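Local coordinates for iron binding protein FbpA (Mannheimia haemolytica, PDB 1Q35) that binds ferric iron in the periplasm and probably hands it on for uptake, as a bacterial solute-binding protein, at residues 1-5 / 241-246; 70-75 / 235-239. One frame throughout, in Å; residues are numbered along the deposited sequence.

Contact 1. Residues 1-5 / 241-246; sequences ANEVN and PNKANA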
loop_
_atom_site.group_PDB
_atom_site.type_symbol
_atom_site.label_atom_id
_atom_site.label_comp_id
_atom_site.label_asym_id
_atom_site.label_seq_id
_atom_site.Cartn_x
_atom_site.Cartn_y
_atom_site.Cartn_z
ATOM N N ALA A 1 3.478 31.143 -9.898
ATOM C CA ALA A 1 2.019 31.243 -9.625
ATOM C C ALA A 1 1.770 31.005 -8.136
ATOM O O ALA A 1 2.644 31.298 -7.307
ATOM C CB ALA A 1 1.265 30.234 -10.479
ATOM N N ASN A 2 0.567 30.531 -7.804
ATOM C CA ASN A 2 0.260 29.986 -6.487
ATOM C C ASN A 2 -0.232 28.563 -6.675
ATOM O O ASN A 2 -1.432 28.294 -6.616
ATOM C CB ASN A 2 -0.804 30.810 -5.765
ATOM C CG ASN A 2 -0.999 30.383 -4.319
ATOM O OD1 ASN A 2 -2.013 30.699 -3.708
ATOM N ND2 ASN A 2 -0.016 29.680 -3.762
ATOM N N GLU A 3 0.715 27.666 -6.916
ATOM C CA GLU A 3 0.399 26.304 -7.303
ATOM C C GLU A 3 1.372 25.298 -6.702
ATOM O O GLU A 3 2.398 25.657 -6.116
ATOM C CB GLU A 3 0.410 26.192 -8.830
ATOM C CG GLU A 3 1.785 26.412 -9.451
ATOM C CD GLU A 3 1.764 26.566 -10.959
ATOM O OE1 GLU A 3 2.828 26.905 -11.519
ATOM O OE2 GLU A 3 0.711 26.346 -11.596
ATOM N N VAL A 4 1.028 24.027 -6.871
ATOM C CA VAL A 4 1.874 22.915 -6.467
ATOM C C VAL A 4 1.670 21.782 -7.474
ATOM O O VAL A 4 0.540 21.488 -7.872
ATOM C CB VAL A 4 1.583 22.469 -5.011
ATOM C CG1 VAL A 4 0.163 21.930 -4.858
ATOM C CG2 VAL A 4 2.606 21.437 -4.548
ATOM N N ASN A 5 2.767 21.175 -7.906
ATOM C CA ASN A 5 2.749 20.163 -8.950
ATOM C C ASN A 5 2.874 18.775 -8.339
ATOM O O ASN A 5 3.930 18.397 -7.840
ATOM C CB ASN A 5 3.891 20.397 -9.940
ATOM C CG ASN A 5 3.835 21.773 -10.583
ATOM O OD1 ASN A 5 2.756 22.308 -10.840
ATOM N ND2 ASN A 5 5.002 22.352 -10.841
ATOM N N PRO A 241 9.970 23.289 -7.629
ATOM C CA PRO A 241 9.839 24.722 -7.954
ATOM C C PRO A 241 8.826 25.520 -7.116
ATOM O O PRO A 241 8.824 26.748 -7.209
ATOM C CB PRO A 241 9.415 24.703 -9.423
ATOM C CG PRO A 241 8.693 23.419 -9.586
ATOM C CD PRO A 241 9.365 22.439 -8.673
ATOM N N ASN A 242 7.980 24.853 -6.334
ATOM C CA ASN A 242 7.030 25.520 -5.443
ATOM C C ASN A 242 7.098 24.880 -4.068
ATOM O O ASN A 242 6.112 24.339 -3.566
ATOM C CB ASN A 242 5.601 25.431 -5.992
ATOM C CG ASN A 242 5.493 25.883 -7.428
ATOM O OD1 ASN A 242 5.472 27.088 -7.712
ATOM N ND2 ASN A 242 5.423 24.930 -8.347
ATOM N N LYS A 243 8.271 24.944 -3.455
ATOM C CA LYS A 243 8.557 24.142 -2.276
ATOM C C LYS A 243 7.743 24.566 -1.059
ATOM O O LYS A 243 7.274 23.716 -0.317
ATOM C CB LYS A 243 10.053 24.169 -1.960
ATOM C CG LYS A 243 10.453 23.316 -0.765
ATOM C CD LYS A 243 10.505 24.115 0.522
ATOM C CE LYS A 243 11.135 23.323 1.644
ATOM N NZ LYS A 243 12.569 23.055 1.370
ATOM N N ALA A 244 7.575 25.866 -0.843
ATOM C CA ALA A 244 6.760 26.345 0.269
ATOM C C ALA A 244 5.337 25.810 0.157
ATOM O O ALA A 244 4.748 25.409 1.156
ATOM C CB ALA A 244 6.744 27.863 0.311
ATOM N N ASN A 245 4.796 25.822 -1.056
ATOM C CA ASN A 245 3.459 25.274 -1.312
ATOM C C ASN A 245 3.425 23.752 -1.153
ATOM O O ASN A 245 2.433 23.196 -0.677
ATOM C CB ASN A 245 2.965 25.679 -2.706
ATOM C CG ASN A 245 2.603 27.157 -2.795
ATOM O OD1 ASN A 245 2.460 27.836 -1.780
ATOM N ND2 ASN A 245 2.437 27.650 -4.016
ATOM N N ALA A 246 4.510 23.087 -1.538
ATOM C CA ALA A 246 4.627 21.638 -1.371
ATOM C C ALA A 246 4.624 21.276 0.108
ATOM O O ALA A 246 3.977 20.308 0.508
ATOM C CB ALA A 246 5.881 21.121 -2.046
HETATM O O HOH W 1 4.649 28.370 -9.999
HETATM O O HOH W 2 5.098 25.292 -11.311
#

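Contact 2. Residues 70-75 / 235-239; sequences DLAQKI and VIAKH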
loop_
_atom_site.group_PDB
_atom_site.type_symbol
_atom_site.label_atom_id
_atom_site.label_comp_id
_atom_site.label_asym_id
_atom_site.label_seq_id
_atom_site.Cartn_x
_atom_site.Cartn_y
_atom_site.Cartn_z
ATOM N N ASP A 70 18.536 10.002 -4.587
ATOM C CA ASP A 70 18.797 11.420 -4.325
ATOM C C ASP A 70 17.815 12.333 -5.060
ATOM O O ASP A 70 18.185 13.412 -5.524
ATOM C CB ASP A 70 20.248 11.782 -4.685
ATOM C CG ASP A 70 20.620 13.188 -4.268
ATOM O OD1 ASP A 70 20.237 13.604 -3.152
ATOM O OD2 ASP A 70 21.287 13.954 -5.001
ATOM N N LEU A 71 16.559 11.906 -5.149
ATOM C CA LEU A 71 15.532 12.668 -5.853
ATOM C C LEU A 71 14.591 13.401 -4.904
ATOM O O LEU A 71 13.660 14.058 -5.356
ATOM C CB LEU A 71 14.735 11.746 -6.775
ATOM C CG LEU A 71 15.566 11.021 -7.833
ATOM C CD1 LEU A 71 14.713 10.011 -8.569
ATOM C CD2 LEU A 71 16.186 12.012 -8.809
ATOM N N ALA A 72 14.841 13.292 -3.598
ATOM C CA ALA A 72 14.051 13.970 -2.575
ATOM C C ALA A 72 14.873 15.067 -1.914
ATOM O O ALA A 72 16.065 15.216 -2.193
ATOM C CB ALA A 72 13.603 12.971 -1.528
ATOM N N GLN A 73 14.232 15.820 -1.028
ATOM C CA GLN A 73 14.936 16.758 -0.155
ATOM C C GLN A 73 14.400 16.707 1.268
ATOM O O GLN A 73 13.268 16.275 1.511
ATOM C CB GLN A 73 14.871 18.188 -0.702
ATOM C CG GLN A 73 13.479 18.778 -0.842
ATOM C CD GLN A 73 13.539 20.244 -1.237
ATOM O OE1 GLN A 73 14.087 21.066 -0.496
ATOM N NE2 GLN A 73 13.017 20.572 -2.407
ATOM N N LYS A 74 15.224 17.164 2.205
ATOM C CA LYS A 74 14.896 17.143 3.619
ATOM C C LYS A 74 13.920 18.252 3.979
ATOM O O LYS A 74 14.119 19.413 3.610
ATOM C CB LYS A 74 16.166 17.289 4.458
ATOM C CG LYS A 74 17.143 16.144 4.277
ATOM C CD LYS A 74 18.467 16.406 4.976
ATOM C CE LYS A 74 18.335 16.356 6.485
ATOM N NZ LYS A 74 19.620 15.962 7.133
ATOM N N ILE A 75 12.871 17.886 4.708
ATOM C CA ILE A 75 11.840 18.814 5.145
ATOM C C ILE A 75 11.763 18.783 6.662
ATOM O O ILE A 75 11.456 17.749 7.263
ATOM C CB ILE A 75 10.470 18.427 4.549
ATOM C CG1 ILE A 75 10.536 18.343 3.019
ATOM C CG2 ILE A 75 9.395 19.407 5.009
ATOM C CD1 ILE A 75 10.847 19.658 2.318
ATOM N N VAL A 235 6.938 12.385 -0.741
ATOM C CA VAL A 235 8.258 12.991 -0.787
ATOM C C VAL A 235 8.133 14.336 -1.505
ATOM O O VAL A 235 7.300 14.498 -2.405
ATOM C CB VAL A 235 9.304 12.100 -1.491
ATOM C CG1 VAL A 235 9.330 10.712 -0.878
ATOM C CG2 VAL A 235 9.056 12.026 -2.982
ATOM N N ILE A 236 8.948 15.305 -1.101
ATOM C CA ILE A 236 9.098 16.550 -1.846
ATOM C C ILE A 236 10.342 16.403 -2.720
ATOM O O ILE A 236 11.417 16.056 -2.237
ATOM C CB ILE A 236 9.149 17.774 -0.900
ATOM C CG1 ILE A 236 7.763 17.969 -0.273
ATOM C CG2 ILE A 236 9.591 19.028 -1.662
ATOM C CD1 ILE A 236 7.615 19.174 0.628
ATOM N N ALA A 237 10.167 16.613 -4.020
ATOM C CA ALA A 237 11.234 16.430 -4.989
ATOM C C ALA A 237 12.399 17.385 -4.735
ATOM O O ALA A 237 12.208 18.525 -4.288
ATOM C CB ALA A 237 10.699 16.618 -6.395
ATOM N N LYS A 238 13.602 16.919 -5.056
ATOM C CA LYS A 238 14.833 17.661 -4.786
ATOM C C LYS A 238 14.795 19.077 -5.358
ATOM O O LYS A 238 15.264 20.021 -4.722
ATOM C CB LYS A 238 16.042 16.914 -5.364
ATOM C CG LYS A 238 17.382 17.623 -5.138
ATOM C CD LYS A 238 18.552 16.767 -5.576
ATOM C CE LYS A 238 19.880 17.455 -5.307
ATOM N NZ LYS A 238 21.012 16.706 -5.924
ATOM N N HIS A 239 14.231 19.222 -6.552
ATOM C CA HIS A 239 14.254 20.491 -7.277
ATOM C C HIS A 239 12.879 21.165 -7.338
ATOM O O HIS A 239 12.622 21.996 -8.210
ATOM C CB HIS A 239 14.833 20.249 -8.667
ATOM C CG HIS A 239 16.249 19.769 -8.639
ATOM N ND1 HIS A 239 17.307 20.604 -8.367
ATOM C CD2 HIS A 239 16.777 18.534 -8.812
ATOM C CE1 HIS A 239 18.431 19.908 -8.390
ATOM N NE2 HIS A 239 18.136 18.651 -8.661
HETATM O O HOH W 3 21.941 15.894 -2.744
HETATM O O HOH W 4 10.785 14.895 1.075
#

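Contact 1. Residues 1-5 / 241-246
Asn245 reaches from the first turn of helix 243-254 to the backbone of Glu3. Its CB lies 3.5 Å from O of Glu3 and 4.2 Å from CB of Val4. Its CG turns to the side opposite the carbonyl carbon (chi1 -72°), which puts the amide beside the Glu3 carbonyl, CG to O 3.6 Å. At the tip, ND2 donates to O of Glu3 at 2.9 Å. This bond is fairly straight, 164° at the hydrogen, and the acceptor lies close to the amide plane of Asn245. ND2 comes in above the carbonyl plane of Glu3, 40° out of it.

The helix start lies against strand 3-8 of the mixed sheet, which pairs in parallel with strands 29-34 and 54-57. Deeper in, CG2 of Val4 meets CB of Ala246 at 4.1 Å, and both side chains also touch Val54.

Asn242 sits just before the helix, its CB 3.2 Å from O of Glu3. Water 1 donates to Asn242 OD1 and Glu3 OE1, and accepts from Ala1 N. Water 2 donates to Glu3 OE1 and accepts from ND2 of both Asn242 and Asn5. Glu3 OE2 accepts a hydrogen bond from Asn31 ND2, and Asn5 ND2 also donates to Pro51 O.

Contact 2. Residues 70-75 / 235-239
A single beta bridge between Ala72 and Ala237 joins the loop after helix 60-68 to residues 235-239, which run on from strand 228-236. Asp70, with positive phi, is the C-prime residue of the Schellman motif that closes the helix. Two backbone bonds make the bridge. N of Lys238 donates to O of Leu71 at 2.9 Å, and N of Gln73 to O of Ile236 at 3.1 Å. CA of Ala72 adds a CA-H...O contact to O of Ile236.

The Gln73 side chain supplies a third bond. Its CG lies between the backbone N and the carbonyl carbon (chi1 61°), and the amide is brought alongside the Ala237 carbonyl, its N-H tilted 22° from the carbonyl plane. NE2 donates to O of Ala237 at 2.9 Å, fairly straight. OE1 of Gln73 faces Lys243 NZ.

Lys238 is fully extended along the loop. Its CB lies 3.6 Å from O of Ala72, and its CD 3.4 Å from O of Asp70. NZ then forms a salt bridge with OD2 of Asp70 at 2.9 Å. It comes to the syn side of OD2, 32° out of the carboxylate plane. On the buried side, the Ile75 and Ile236 side chains cross at about a right angle, CD1 to CD1 3.7 Å. Water 4 links O of Gln73 to N of Ile236.

Backbone bonds thus fix the register, and the Gln73 amide satisfies the Ala237 carbonyl. The salt bridge joins two solvent-exposed residues, so water would probably weaken the attraction.

How the contacts relate
Both contacts reach the same mixed sheet. Strand 228-236 and helix 243-254 follow each other in the chain, so the second segments of the two are near neighbours. Contact 2 is nested inside the chain loop closed by contact 1, and their centres lie about 13 Å apart. Each mixes buried and exposed residues. Contact 1 relies on one asparagine bond and waters near the N-terminus; contact 2 has direct backbone pairing and a salt bridge. Lys243 connects them: its NZ probably hydrogen-bonds to OE1 of Gln73, and its CE packs on CD1 of Ile75. Deeper, Ile236 CD1 packs on Ala246, a further point where the two contacts touch.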